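Local atomic coordinates of purine-binding protein BAB2_0673 (Brucella melitensis biovar Abortus, PDB entry 3S99), a protein that binds adenine, probably also other purines such as guanine, and may serve an ABC-type uptake system. Residues E62-E67 / K80-A85; G153-V158 / K202-Q207; D238-A243 / P289-P294; E302-R307 / G311-F316; S326-A331 / F345-V350. One frame throughout, in Å; residues are numbered along the deposited sequence.

Contact 1 (E62-E67 / K80-A85); sequences ETTFLE and KRIARA
Ile-82 faces Thr-64 and Leu-66 across the first leg of a beta-alpha-beta unit, in which strand 61-66 leads into helix 73-84 and the chain then returns to the sheet as strand 89-92. The unit belongs to a parallel, Rossmann-like sheet of the kind found in type I periplasmic binding proteins, and here one branched residue of the helix meets two residues of the outermost strand. Thr-64 and Leu-66, two apart on the strand, both direct their CB toward the helix. Ile-82 comes the other way, so its side chain runs past each of theirs in the opposite sense, flank against flank. Its CG1 branch does all the touching. With CG1 anti to the carbonyl carbon (chi1 -70°), the branch passes between the two strand residues, and its terminal methyl serves both. In Thr-64, CG2 is anti to the backbone N (chi1 -56°), which puts the methyl, not the hydroxyl, against Ile-82. Ile-82 is buried, backed by Ile-32 of the adjacent strand and Ile-90 of strand 89-92, whereas Thr-64 stays exposed, so burial falls off from Ile-82 to Thr-64. The approaches are of ordinary van der Waals length: Thr-64 CG2 stands 4.1 Å from Ile-82 CD1, and Leu-66 CD1 lies 4.1 Å from Ile-82 CG1 and 4.2 Å from Ile-82 CD1.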
# COMPACT_ATOMS: atom_id res chain seq x y z
N GLU A 62 21.37 1.46 15.32
CA GLU A 62 21.87 0.24 14.73
C GLU A 62 20.64 -0.59 14.31
O GLU A 62 19.75 -0.83 15.14
CB GLU A 62 22.64 -0.50 15.80
CG GLU A 62 23.38 -1.72 15.36
CD GLU A 62 24.37 -2.16 16.43
OE1 GLU A 62 24.02 -2.10 17.63
OE2 GLU A 62 25.51 -2.55 16.08
N THR A 63 20.56 -1.01 13.04
CA THR A 63 19.39 -1.71 12.57
C THR A 63 19.66 -3.18 12.28
O THR A 63 20.77 -3.55 11.91
CB THR A 63 18.76 -1.04 11.35
OG1 THR A 63 19.58 -1.25 10.20
CG2 THR A 63 18.54 0.46 11.58
N THR A 64 18.61 -4.00 12.46
CA THR A 64 18.62 -5.44 12.12
C THR A 64 17.31 -5.77 11.45
O THR A 64 16.29 -5.21 11.81
CB THR A 64 18.66 -6.32 13.38
OG1 THR A 64 19.79 -5.95 14.17
CG2 THR A 64 18.78 -7.81 13.02
N PHE A 65 17.32 -6.69 10.49
CA PHE A 65 16.05 -7.21 9.97
C PHE A 65 15.99 -8.71 9.71
O PHE A 65 17.02 -9.39 9.60
CB PHE A 65 15.57 -6.44 8.72
CG PHE A 65 16.35 -6.69 7.46
CD1 PHE A 65 15.94 -7.68 6.56
CD2 PHE A 65 17.43 -5.90 7.12
CE1 PHE A 65 16.61 -7.90 5.39
CE2 PHE A 65 18.13 -6.11 5.93
CZ PHE A 65 17.73 -7.11 5.06
N LEU A 66 14.77 -9.20 9.64
CA LEU A 66 14.47 -10.57 9.19
C LEU A 66 13.49 -10.44 8.08
O LEU A 66 12.64 -9.56 8.12
CB LEU A 66 13.89 -11.40 10.34
CG LEU A 66 14.87 -11.79 11.45
CD1 LEU A 66 14.15 -12.57 12.56
CD2 LEU A 66 16.05 -12.61 10.93
N GLU A 67 13.60 -11.30 7.06
CA GLU A 67 12.77 -11.19 5.89
C GLU A 67 11.98 -12.48 5.64
O GLU A 67 12.27 -13.52 6.22
CB GLU A 67 13.61 -10.80 4.66
CG GLU A 67 14.74 -11.75 4.36
CD GLU A 67 15.58 -11.32 3.15
OE1 GLU A 67 15.35 -11.86 2.06
OE2 GLU A 67 16.48 -10.48 3.30
N LYS A 80 9.75 -12.00 18.77
CA LYS A 80 10.33 -12.30 20.09
C LYS A 80 11.85 -12.38 20.05
O LYS A 80 12.55 -11.85 20.93
CB LYS A 80 9.76 -13.59 20.71
N ARG A 81 12.37 -13.09 19.03
CA ARG A 81 13.80 -13.21 18.86
C ARG A 81 14.50 -11.85 18.71
O ARG A 81 15.53 -11.65 19.28
CB ARG A 81 14.11 -14.09 17.64
CG ARG A 81 15.54 -14.56 17.63
CD ARG A 81 15.77 -15.55 16.52
NE ARG A 81 15.26 -16.88 16.82
CZ ARG A 81 15.30 -17.88 15.96
NH1 ARG A 81 15.79 -17.68 14.73
NH2 ARG A 81 14.83 -19.07 16.30
N ILE A 82 13.91 -10.94 17.93
CA ILE A 82 14.49 -9.61 17.71
C ILE A 82 14.50 -8.79 19.00
O ILE A 82 15.47 -8.08 19.27
CB ILE A 82 13.70 -8.83 16.58
CG1 ILE A 82 13.98 -9.47 15.24
CG2 ILE A 82 14.14 -7.36 16.51
CD1 ILE A 82 15.46 -9.37 14.86
N ALA A 83 13.42 -8.90 19.76
CA ALA A 83 13.32 -8.27 21.09
C ALA A 83 14.36 -8.88 22.04
O ALA A 83 15.10 -8.15 22.71
CB ALA A 83 11.91 -8.45 21.64
N ARG A 84 14.45 -10.20 22.09
CA ARG A 84 15.45 -10.86 22.93
C ARG A 84 16.90 -10.45 22.56
O ARG A 84 17.74 -10.36 23.44
CB ARG A 84 15.25 -12.38 22.95
N ALA A 85 17.17 -10.13 21.29
CA ALA A 85 18.50 -9.62 20.86
C ALA A 85 18.83 -8.18 21.26
O ALA A 85 19.93 -7.70 20.99
CB ALA A 85 18.69 -9.79 19.32

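Contact 2 (G153-V158 / K202-Q207); sequences GYIGSV and KALIDQ
Leu-204 presses a single methyl, CD1, onto Ile-155 and onto the backbone of strand 151-156. The side-chain part is simple: Ile-155 CG1 meets Leu-204 CD1 at 3.7 Å, the two chains crossing obliquely. Although the CB of Ile-155 does not point at the helix, its CG1 branch swings nearer to it.

The second kind of contact is methyl against main chain. Leu-204 CD1 lies 3.8 Å from Gly-153 CA and 3.7 Å from Tyr-154 N. Because Gly-153 carries no side chain, the helix can settle close here, with the CA atoms of Gly-153 and Leu-204 just 5.5 Å apart. The helical segment 202-206 runs nearly antiparallel to the strand segment 153-156, at 161°, their axes 8.6 Å apart. Tyr-154 turns away to the other side of the sheet, where its ring meets Phe-170 edge-to-face.

The polar backbone takes its partners within the sheet, Gly-153 and Ile-155 pairing with strand 211-214 and Tyr-154 with strand 182-187. Leu-204 also reaches Ile-186 and Ile-212 of these flanking strands. All four touching residues are buried, and the interface is apolar and without directional bonds: cohesion probably comes from the exclusion of water and from close fit, as in the helix-on-sheet layer of a Rossmann-like lobe.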
# COMPACT_ATOMS: atom_id res chain seq x y z
N GLY A 153 -6.63 -4.90 -15.70
CA GLY A 153 -6.38 -6.11 -14.90
C GLY A 153 -5.91 -5.76 -13.52
O GLY A 153 -5.00 -4.96 -13.35
N TYR A 154 -6.53 -6.34 -12.51
CA TYR A 154 -6.18 -6.01 -11.14
C TYR A 154 -5.74 -7.27 -10.42
O TYR A 154 -6.48 -8.24 -10.32
CB TYR A 154 -7.38 -5.37 -10.45
CG TYR A 154 -7.06 -4.40 -9.34
CD1 TYR A 154 -6.43 -4.81 -8.16
CD2 TYR A 154 -7.46 -3.06 -9.44
CE1 TYR A 154 -6.13 -3.87 -7.14
CE2 TYR A 154 -7.17 -2.13 -8.42
CZ TYR A 154 -6.51 -2.56 -7.28
OH TYR A 154 -6.27 -1.65 -6.26
N ILE A 155 -4.51 -7.26 -9.93
CA ILE A 155 -3.92 -8.44 -9.27
C ILE A 155 -4.04 -8.23 -7.76
O ILE A 155 -3.32 -7.43 -7.17
CB ILE A 155 -2.48 -8.65 -9.68
CG1 ILE A 155 -2.42 -8.85 -11.19
CG2 ILE A 155 -1.84 -9.87 -8.93
CD1 ILE A 155 -1.02 -8.85 -11.77
N GLY A 156 -5.00 -8.94 -7.15
CA GLY A 156 -5.28 -8.80 -5.75
C GLY A 156 -4.38 -9.72 -4.96
O GLY A 156 -3.96 -10.77 -5.44
N SER A 157 -4.07 -9.30 -3.73
CA SER A 157 -3.30 -10.11 -2.79
C SER A 157 -4.26 -10.95 -1.98
O SER A 157 -4.64 -12.04 -2.39
CB SER A 157 -2.48 -9.18 -1.87
OG SER A 157 -3.19 -7.97 -1.54
N VAL A 158 -4.70 -10.39 -0.84
CA VAL A 158 -5.69 -11.03 0.02
C VAL A 158 -6.80 -10.01 0.20
O VAL A 158 -6.54 -8.82 0.26
CB VAL A 158 -5.10 -11.41 1.41
CG1 VAL A 158 -4.24 -12.70 1.33
CG2 VAL A 158 -4.30 -10.29 1.98
N LYS A 202 -0.15 -12.50 -16.85
CA LYS A 202 -0.24 -13.15 -18.13
C LYS A 202 -1.70 -13.54 -18.42
O LYS A 202 -2.20 -13.30 -19.51
CB LYS A 202 0.65 -14.39 -18.18
CG LYS A 202 2.15 -14.09 -18.05
CD LYS A 202 2.97 -15.40 -18.04
CE LYS A 202 4.46 -15.18 -17.72
NZ LYS A 202 5.26 -16.45 -17.80
N ALA A 203 -2.38 -14.11 -17.44
CA ALA A 203 -3.78 -14.47 -17.64
C ALA A 203 -4.63 -13.22 -17.92
O ALA A 203 -5.49 -13.25 -18.77
CB ALA A 203 -4.31 -15.21 -16.44
N LEU A 204 -4.37 -12.11 -17.21
CA LEU A 204 -5.19 -10.89 -17.44
C LEU A 204 -4.92 -10.28 -18.82
O LEU A 204 -5.85 -9.86 -19.49
CB LEU A 204 -4.97 -9.87 -16.33
CG LEU A 204 -5.50 -10.31 -14.97
CD1 LEU A 204 -4.92 -9.41 -13.85
CD2 LEU A 204 -7.03 -10.29 -15.00
N ILE A 205 -3.65 -10.22 -19.22
CA ILE A 205 -3.29 -9.70 -20.55
C ILE A 205 -3.81 -10.63 -21.65
O ILE A 205 -4.29 -10.15 -22.66
CB ILE A 205 -1.75 -9.49 -20.69
CG1 ILE A 205 -1.28 -8.39 -19.71
CG2 ILE A 205 -1.38 -9.07 -22.08
CD1 ILE A 205 0.14 -8.59 -19.20
N ASP A 206 -3.75 -11.95 -21.43
CA ASP A 206 -4.30 -12.90 -22.42
C ASP A 206 -5.81 -12.72 -22.55
O ASP A 206 -6.35 -12.96 -23.61
CB ASP A 206 -4.00 -14.36 -22.07
CG ASP A 206 -2.52 -14.71 -22.17
OD1 ASP A 206 -1.72 -13.93 -22.74
OD2 ASP A 206 -2.15 -15.78 -21.67
N GLN A 207 -6.47 -12.30 -21.46
CA GLN A 207 -7.91 -12.07 -21.48
C GLN A 207 -8.30 -10.67 -22.02
O GLN A 207 -9.48 -10.32 -22.01
CB GLN A 207 -8.51 -12.24 -20.07
CG GLN A 207 -8.50 -13.68 -19.53
CD GLN A 207 -8.78 -13.72 -18.04
OE1 GLN A 207 -9.67 -13.02 -17.56
NE2 GLN A 207 -8.02 -14.53 -17.30

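Contact 3 (D238-A243 / P289-P294); sequences DMIKFA and PFTNMP
The side chains of Asp-238 and Pro-289 cross at about a right angle, with carboxylate OD2 3.6 Å from Pro-289 CD. The other oxygen is busy within its own loop: Ile-240 N donates to Asp-238 OD1 (3.1 Å, 148°) from above the carboxylate plane, which closes an Asx turn. Gln-247 NE2 gives OD1 a second donor, which probably restrains rotation of the carboxylate and keeps OD2 facing the proline. The second flat group is the amide of Asn-292. Its ND2 donates to the carbonyl oxygens of Gln-247 and Pro-244, and it passes 4.2 Å from Ile-240 CD1.

Ile-240 sets a methyl against two polar atoms that are bonded elsewhere. Its chi1 of -170° carries CG1 toward the other loop, and the bend at chi2 (71°) sets CD1 3.7 Å from Thr-291 OG1, a hydroxyl hydrogen-bonded to Gln-247 O. The principle at work is mediation: Gln-247 binds both loops by separate polar groups, while direct contact stays sparse.

Segment 238-243, with its short 3-10 turn, links strands 231-236 and 247-253 of the mixed sheet, and Met-239 packs on helix 220-227. Segment 289-294 leads from outermost strand 285-287 to helix 295-310, whose N-cap is Pro-294, while Met-293 packs on helix 132-146.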
# COMPACT_ATOMS: atom_id res chain seq x y z
N ASP A 238 8.60 3.19 -6.80
CA ASP A 238 8.66 3.58 -8.21
C ASP A 238 9.36 2.46 -8.96
O ASP A 238 10.55 2.28 -8.78
CB ASP A 238 9.36 4.94 -8.39
CG ASP A 238 9.37 5.41 -9.84
OD1 ASP A 238 8.92 4.64 -10.73
OD2 ASP A 238 9.84 6.56 -10.10
N MET A 239 8.62 1.72 -9.80
CA MET A 239 9.14 0.56 -10.52
C MET A 239 9.52 0.86 -11.96
O MET A 239 9.60 -0.07 -12.79
CB MET A 239 8.12 -0.58 -10.50
CG MET A 239 7.78 -1.09 -9.12
SD MET A 239 6.51 -2.40 -9.18
CE MET A 239 6.75 -3.08 -7.53
N ILE A 240 9.77 2.13 -12.26
CA ILE A 240 10.08 2.57 -13.61
C ILE A 240 11.23 1.77 -14.25
O ILE A 240 11.14 1.42 -15.43
CB ILE A 240 10.39 4.10 -13.66
CG1 ILE A 240 10.47 4.63 -15.10
CG2 ILE A 240 11.69 4.42 -12.89
CD1 ILE A 240 9.16 4.72 -15.85
N LYS A 241 12.29 1.47 -13.48
CA LYS A 241 13.47 0.78 -14.04
C LYS A 241 13.10 -0.59 -14.62
O LYS A 241 13.76 -1.05 -15.54
CB LYS A 241 14.60 0.62 -13.01
N PHE A 242 12.04 -1.21 -14.10
CA PHE A 242 11.57 -2.51 -14.60
C PHE A 242 10.55 -2.40 -15.75
O PHE A 242 10.13 -3.42 -16.30
CB PHE A 242 10.97 -3.30 -13.42
CG PHE A 242 11.95 -3.58 -12.34
CD1 PHE A 242 12.79 -4.69 -12.42
CD2 PHE A 242 12.08 -2.72 -11.27
CE1 PHE A 242 13.69 -4.94 -11.42
CE2 PHE A 242 12.99 -2.96 -10.28
CZ PHE A 242 13.80 -4.06 -10.34
N ALA A 243 10.16 -1.18 -16.11
CA ALA A 243 9.13 -0.96 -17.12
C ALA A 243 9.26 0.47 -17.64
O ALA A 243 8.33 1.26 -17.49
CB ALA A 243 7.72 -1.20 -16.50
N PRO A 289 6.76 9.92 -10.53
CA PRO A 289 6.52 10.77 -11.69
C PRO A 289 5.54 10.14 -12.67
O PRO A 289 5.43 8.91 -12.74
CB PRO A 289 7.91 10.93 -12.31
CG PRO A 289 8.85 10.84 -11.12
CD PRO A 289 8.19 9.80 -10.21
N PHE A 290 4.85 11.00 -13.40
CA PHE A 290 3.87 10.63 -14.40
C PHE A 290 4.55 10.51 -15.76
O PHE A 290 4.98 11.50 -16.34
CB PHE A 290 2.75 11.68 -14.43
CG PHE A 290 2.08 11.88 -13.10
CD1 PHE A 290 1.43 10.82 -12.48
CD2 PHE A 290 2.10 13.11 -12.45
CE1 PHE A 290 0.81 10.98 -11.26
CE2 PHE A 290 1.47 13.29 -11.24
CZ PHE A 290 0.81 12.23 -10.64
N THR A 291 4.66 9.27 -16.25
CA THR A 291 5.46 8.98 -17.42
C THR A 291 4.63 8.24 -18.46
O THR A 291 3.59 7.67 -18.16
CB THR A 291 6.68 8.07 -17.07
OG1 THR A 291 6.24 6.93 -16.32
CG2 THR A 291 7.78 8.84 -16.28
N ASN A 292 5.10 8.27 -19.70
CA ASN A 292 4.53 7.41 -20.73
C ASN A 292 3.06 7.66 -20.96
O ASN A 292 2.29 6.71 -21.14
CB ASN A 292 4.76 5.93 -20.38
CG ASN A 292 6.22 5.59 -20.33
OD1 ASN A 292 6.93 5.78 -21.32
ND2 ASN A 292 6.70 5.11 -19.19
N MET A 293 2.67 8.93 -20.97
CA MET A 293 1.28 9.32 -21.14
C MET A 293 1.27 10.72 -21.74
O MET A 293 2.29 11.40 -21.66
CB MET A 293 0.56 9.30 -19.77
CG MET A 293 0.95 10.43 -18.87
SD MET A 293 0.19 10.50 -17.24
CE MET A 293 0.97 9.02 -16.53
N PRO A 294 0.16 11.13 -22.39
CA PRO A 294 0.11 12.48 -22.95
C PRO A 294 0.17 13.58 -21.89
O PRO A 294 -0.19 13.36 -20.74
CB PRO A 294 -1.22 12.50 -23.72
CG PRO A 294 -1.54 11.08 -24.00
CD PRO A 294 -0.99 10.31 -22.83

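Contact 4 (E302-R307 / G311-F316); sequences EETEAR and GELNPF
Arg-307 lies along Leu-313, a residue of the loop just past the end of its helix, and its atoms meet Leu-313 and Glu-312 in turn. Its CB rests on Leu-313 CB at 3.9 Å. The next carbon, CG, passes Glu-312 OE1 at 4.0 Å, an approach of an aliphatic carbon to a carboxylate oxygen. At chi3 (56°) the chain bends, and this bend turns the guanidinium over the leucine. NE faces Glu-312 OE2 at 4.1 Å, too far for a salt bridge; the opposite charges may still attract, but NE is covered by the contact with no partner in the model. Further out, the planar group is laid on apolar carbon: Leu-313 CD2 sits 3.8 Å above one guanidinium face, offset toward the rim, and NH2 comes to 3.6 Å from Leu-313 CD1. That same leucine reaches inward as well, its CD2 lying 3.9 Å from Thr-304 CG2 one turn earlier, with Tyr-137 of helix 132-146 behind both.

The backbone of Arg-307 completes the link. Its carbonyl O accepts from Leu-313 N at 2.9 Å, more weakly from Gly-311 N, and also bonds Ser-310 OG. Gly-311, whose phi of 100° is positive, takes the chain out of helix 295-310, and the arrangement is a Schellman motif with an apolar residue packed back onto the last turns.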
# COMPACT_ATOMS: atom_id res chain seq x y z
N GLU A 302 -1.63 15.36 -11.99
CA GLU A 302 -1.12 16.40 -11.06
C GLU A 302 -2.22 17.13 -10.31
O GLU A 302 -2.14 17.30 -9.09
CB GLU A 302 -0.29 17.44 -11.80
CG GLU A 302 1.07 16.91 -12.24
CD GLU A 302 1.75 17.77 -13.32
OE1 GLU A 302 1.16 18.75 -13.85
OE2 GLU A 302 2.91 17.44 -13.64
N GLU A 303 -3.22 17.57 -11.06
CA GLU A 303 -4.36 18.27 -10.49
C GLU A 303 -5.12 17.39 -9.51
O GLU A 303 -5.56 17.85 -8.47
CB GLU A 303 -5.31 18.75 -11.59
CG GLU A 303 -4.77 19.96 -12.34
CD GLU A 303 -5.55 20.31 -13.59
OE1 GLU A 303 -6.42 19.53 -14.06
OE2 GLU A 303 -5.25 21.38 -14.15
N THR A 304 -5.27 16.12 -9.82
CA THR A 304 -6.01 15.23 -8.94
C THR A 304 -5.28 14.99 -7.62
O THR A 304 -5.88 15.04 -6.55
CB THR A 304 -6.26 13.93 -9.65
OG1 THR A 304 -6.83 14.27 -10.92
CG2 THR A 304 -7.19 13.03 -8.84
N GLU A 305 -3.98 14.73 -7.72
CA GLU A 305 -3.13 14.51 -6.55
C GLU A 305 -3.16 15.77 -5.70
O GLU A 305 -3.28 15.69 -4.47
CB GLU A 305 -1.69 14.16 -6.93
CG GLU A 305 -0.75 14.04 -5.71
CD GLU A 305 0.57 13.35 -6.01
OE1 GLU A 305 1.05 13.46 -7.15
OE2 GLU A 305 1.14 12.72 -5.07
N ALA A 306 -3.10 16.92 -6.37
CA ALA A 306 -3.05 18.19 -5.67
C ALA A 306 -4.33 18.42 -4.89
O ALA A 306 -4.29 18.96 -3.79
CB ALA A 306 -2.81 19.36 -6.63
N ARG A 307 -5.47 18.02 -5.46
CA ARG A 307 -6.75 18.22 -4.79
C ARG A 307 -6.92 17.30 -3.59
O ARG A 307 -7.57 17.70 -2.60
CB ARG A 307 -7.91 18.02 -5.76
CG ARG A 307 -8.20 19.21 -6.63
CD ARG A 307 -9.14 18.83 -7.78
NE ARG A 307 -10.39 18.24 -7.30
CZ ARG A 307 -11.10 17.30 -7.94
NH1 ARG A 307 -10.71 16.81 -9.12
NH2 ARG A 307 -12.22 16.85 -7.39
N GLY A 311 -6.85 18.42 0.68
CA GLY A 311 -8.08 18.11 1.44
C GLY A 311 -9.40 18.35 0.71
O GLY A 311 -10.50 18.08 1.25
N GLU A 312 -9.33 18.86 -0.52
CA GLU A 312 -10.53 19.09 -1.30
C GLU A 312 -11.18 17.80 -1.80
O GLU A 312 -12.39 17.68 -1.78
CB GLU A 312 -10.28 20.05 -2.48
CG GLU A 312 -11.53 20.22 -3.41
CD GLU A 312 -11.33 21.24 -4.51
OE1 GLU A 312 -10.27 21.91 -4.55
OE2 GLU A 312 -12.25 21.38 -5.35
N LEU A 313 -10.37 16.84 -2.26
CA LEU A 313 -10.92 15.62 -2.84
C LEU A 313 -10.68 14.46 -1.89
O LEU A 313 -9.54 14.21 -1.49
CB LEU A 313 -10.26 15.29 -4.19
CG LEU A 313 -10.73 14.02 -4.91
CD1 LEU A 313 -12.26 14.05 -5.19
CD2 LEU A 313 -9.96 13.94 -6.22
N ASN A 314 -11.77 13.79 -1.55
CA ASN A 314 -11.74 12.52 -0.88
C ASN A 314 -12.45 11.52 -1.78
O ASN A 314 -13.66 11.59 -1.95
CB ASN A 314 -12.41 12.61 0.49
CG ASN A 314 -11.64 13.51 1.44
OD1 ASN A 314 -12.10 14.60 1.81
ND2 ASN A 314 -10.45 13.08 1.84
N PRO A 315 -11.68 10.58 -2.35
CA PRO A 315 -12.19 9.53 -3.21
C PRO A 315 -13.51 8.95 -2.73
O PRO A 315 -14.41 8.78 -3.55
CB PRO A 315 -11.08 8.46 -3.13
CG PRO A 315 -9.86 9.23 -3.00
CD PRO A 315 -10.23 10.41 -2.11
N PHE A 316 -13.65 8.67 -1.44
CA PHE A 316 -14.90 8.12 -0.92
C PHE A 316 -15.89 9.19 -0.48
O PHE A 316 -16.16 9.35 0.70
CB PHE A 316 -14.62 7.13 0.19
CG PHE A 316 -13.79 5.94 -0.27
CD1 PHE A 316 -14.30 5.06 -1.24
CD2 PHE A 316 -12.53 5.72 0.23
CE1 PHE A 316 -13.55 4.00 -1.65
CE2 PHE A 316 -11.79 4.63 -0.18
CZ PHE A 316 -12.31 3.78 -1.12

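Contact 5 (S326-A331 / F345-V350); sequences SEWLKA and FYVAGV
Trp-328 and Phe-345 form a T-shaped pair: the edge of the phenylalanine, led by CZ and CE2, is directed at the face of the indole. The planes stand at 79°, and the ring centroids, taken on the six-membered ring of Trp-328, are 5.1 Å apart. This is the tight part of the contact. Phe-345 CZ lies 3.8 Å from Trp-328 CE2, and its CE2 lies equally close to Trp-328 CE3. The indole is filled on both faces, since Leu-329 CG covers the opposite one at 3.5 Å above the plane. Phe-345 holds CG between its backbone N and carbonyl carbon (chi1 59°), which sends the ring toward the indole.

The looser part is aliphatic: Val-347 CG1 meets Trp-328 CE3 only at 4.3 Å, obliquely. Tightness does not follow burial here, for Val-347 is buried and packs on Ile-320, whereas both aromatic residues keep some exposure to solvent. Lys-322 adds a cation-pi contact to the Phe-345 ring.

Two standard backbone devices frame the pair. Val-347 to Val-350 make a type II beta turn with Gly-349 at its third position, and Trp-328 and Leu-329 together face Ile-320 of the two-stranded antiparallel sheet, a classic beta bulge.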
# COMPACT_ATOMS: atom_id res chain seq x y z
N SER A 326 -27.59 -1.12 -3.66
CA SER A 326 -27.97 -0.23 -2.55
C SER A 326 -27.09 1.02 -2.51
O SER A 326 -25.92 0.98 -2.93
CB SER A 326 -27.90 -0.98 -1.22
OG SER A 326 -26.65 -1.63 -1.07
N GLU A 327 -27.64 2.14 -2.03
CA GLU A 327 -26.84 3.36 -1.87
C GLU A 327 -25.82 3.16 -0.73
O GLU A 327 -26.10 2.48 0.27
CB GLU A 327 -27.75 4.58 -1.60
CG GLU A 327 -27.07 5.96 -1.75
CD GLU A 327 -27.88 7.11 -1.12
OE1 GLU A 327 -28.21 7.01 0.09
OE2 GLU A 327 -28.19 8.12 -1.82
N TRP A 328 -24.62 3.71 -0.90
CA TRP A 328 -23.67 3.74 0.22
C TRP A 328 -23.60 5.16 0.73
O TRP A 328 -23.94 5.40 1.88
CB TRP A 328 -22.29 3.20 -0.16
CG TRP A 328 -21.25 3.44 0.88
CD1 TRP A 328 -21.46 3.57 2.23
CD2 TRP A 328 -19.84 3.59 0.67
NE1 TRP A 328 -20.27 3.80 2.86
CE2 TRP A 328 -19.25 3.82 1.93
CE3 TRP A 328 -19.01 3.56 -0.46
CZ2 TRP A 328 -17.89 4.01 2.10
CZ3 TRP A 328 -17.66 3.76 -0.30
CH2 TRP A 328 -17.10 3.99 0.97
N LEU A 329 -23.20 6.09 -0.12
CA LEU A 329 -23.01 7.46 0.32
C LEU A 329 -23.87 8.41 -0.49
O LEU A 329 -23.96 8.29 -1.72
CB LEU A 329 -21.53 7.87 0.18
CG LEU A 329 -20.54 7.09 1.05
CD1 LEU A 329 -19.10 7.33 0.60
CD2 LEU A 329 -20.74 7.42 2.53
N LYS A 330 -24.47 9.36 0.22
CA LYS A 330 -25.34 10.38 -0.39
C LYS A 330 -24.46 11.39 -1.10
O LYS A 330 -23.30 11.53 -0.77
CB LYS A 330 -26.19 11.09 0.69
N ALA A 331 -25.04 12.10 -2.06
CA ALA A 331 -24.37 13.22 -2.73
C ALA A 331 -23.59 14.08 -1.74
O ALA A 331 -24.14 14.56 -0.74
CB ALA A 331 -25.40 14.09 -3.48
N PHE A 345 -17.14 -4.70 0.98
CA PHE A 345 -18.06 -4.65 -0.14
C PHE A 345 -17.41 -3.86 -1.26
O PHE A 345 -16.50 -3.05 -1.02
CB PHE A 345 -19.36 -3.96 0.27
CG PHE A 345 -19.18 -2.57 0.76
CD1 PHE A 345 -18.96 -2.33 2.12
CD2 PHE A 345 -19.22 -1.48 -0.12
CE1 PHE A 345 -18.77 -1.03 2.58
CE2 PHE A 345 -19.03 -0.18 0.34
CZ PHE A 345 -18.81 0.04 1.69
N TYR A 346 -17.87 -4.10 -2.49
CA TYR A 346 -17.39 -3.36 -3.65
C TYR A 346 -18.37 -2.26 -3.98
O TYR A 346 -19.53 -2.35 -3.63
CB TYR A 346 -17.25 -4.25 -4.87
CG TYR A 346 -16.03 -5.15 -4.88
CD1 TYR A 346 -14.75 -4.63 -4.66
CD2 TYR A 346 -16.16 -6.50 -5.15
CE1 TYR A 346 -13.65 -5.46 -4.70
CE2 TYR A 346 -15.06 -7.32 -5.21
CZ TYR A 346 -13.80 -6.81 -4.99
OH TYR A 346 -12.70 -7.65 -5.05
N VAL A 347 -17.89 -1.23 -4.66
CA VAL A 347 -18.79 -0.20 -5.21
C VAL A 347 -19.40 -0.73 -6.52
O VAL A 347 -18.94 -1.75 -7.07
CB VAL A 347 -18.08 1.17 -5.43
CG1 VAL A 347 -17.69 1.78 -4.11
CG2 VAL A 347 -16.83 1.04 -6.35
N ALA A 348 -20.45 -0.05 -7.01
CA ALA A 348 -21.08 -0.39 -8.30
C ALA A 348 -20.04 -0.33 -9.41
O ALA A 348 -19.21 0.61 -9.47
CB ALA A 348 -22.24 0.57 -8.63
N GLY A 349 -20.09 -1.33 -10.28
CA GLY A 349 -19.22 -1.43 -11.45
C GLY A 349 -18.16 -2.51 -11.36
O GLY A 349 -17.59 -2.92 -12.39
N VAL A 350 -17.86 -2.96 -10.14
CA VAL A 350 -16.90 -4.02 -9.95
C VAL A 350 -17.63 -5.35 -10.20
O VAL A 350 -18.79 -5.54 -9.80
CB VAL A 350 -16.26 -3.99 -8.53
CG1 VAL A 350 -15.23 -5.13 -8.36
CG2 VAL A 350 -15.59 -2.60 -8.24

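In the fold
The five contacts follow one another along the chain without interleaving. Contact 1 belongs to the all-parallel sheet, on its outermost strand 61-66, and contact 2 to the mixed sheet; their centres lie about 35 Å apart. Contact 3 joins loops at the end of the mixed sheet where strand 285-287 is outermost, about 20 Å from contact 2 between centres, and its second loop opens into helix 295-310, which carries contact 4. Phe-290 of contact 3 packs on Glu-302 and Glu-305 of contact 4, which in turn touches contact 5 through Phe-316 against Trp-328 and Leu-329. Adenine binds between the two lobes, and each contact is packing within one lobe or the other, outside the ligand pocket.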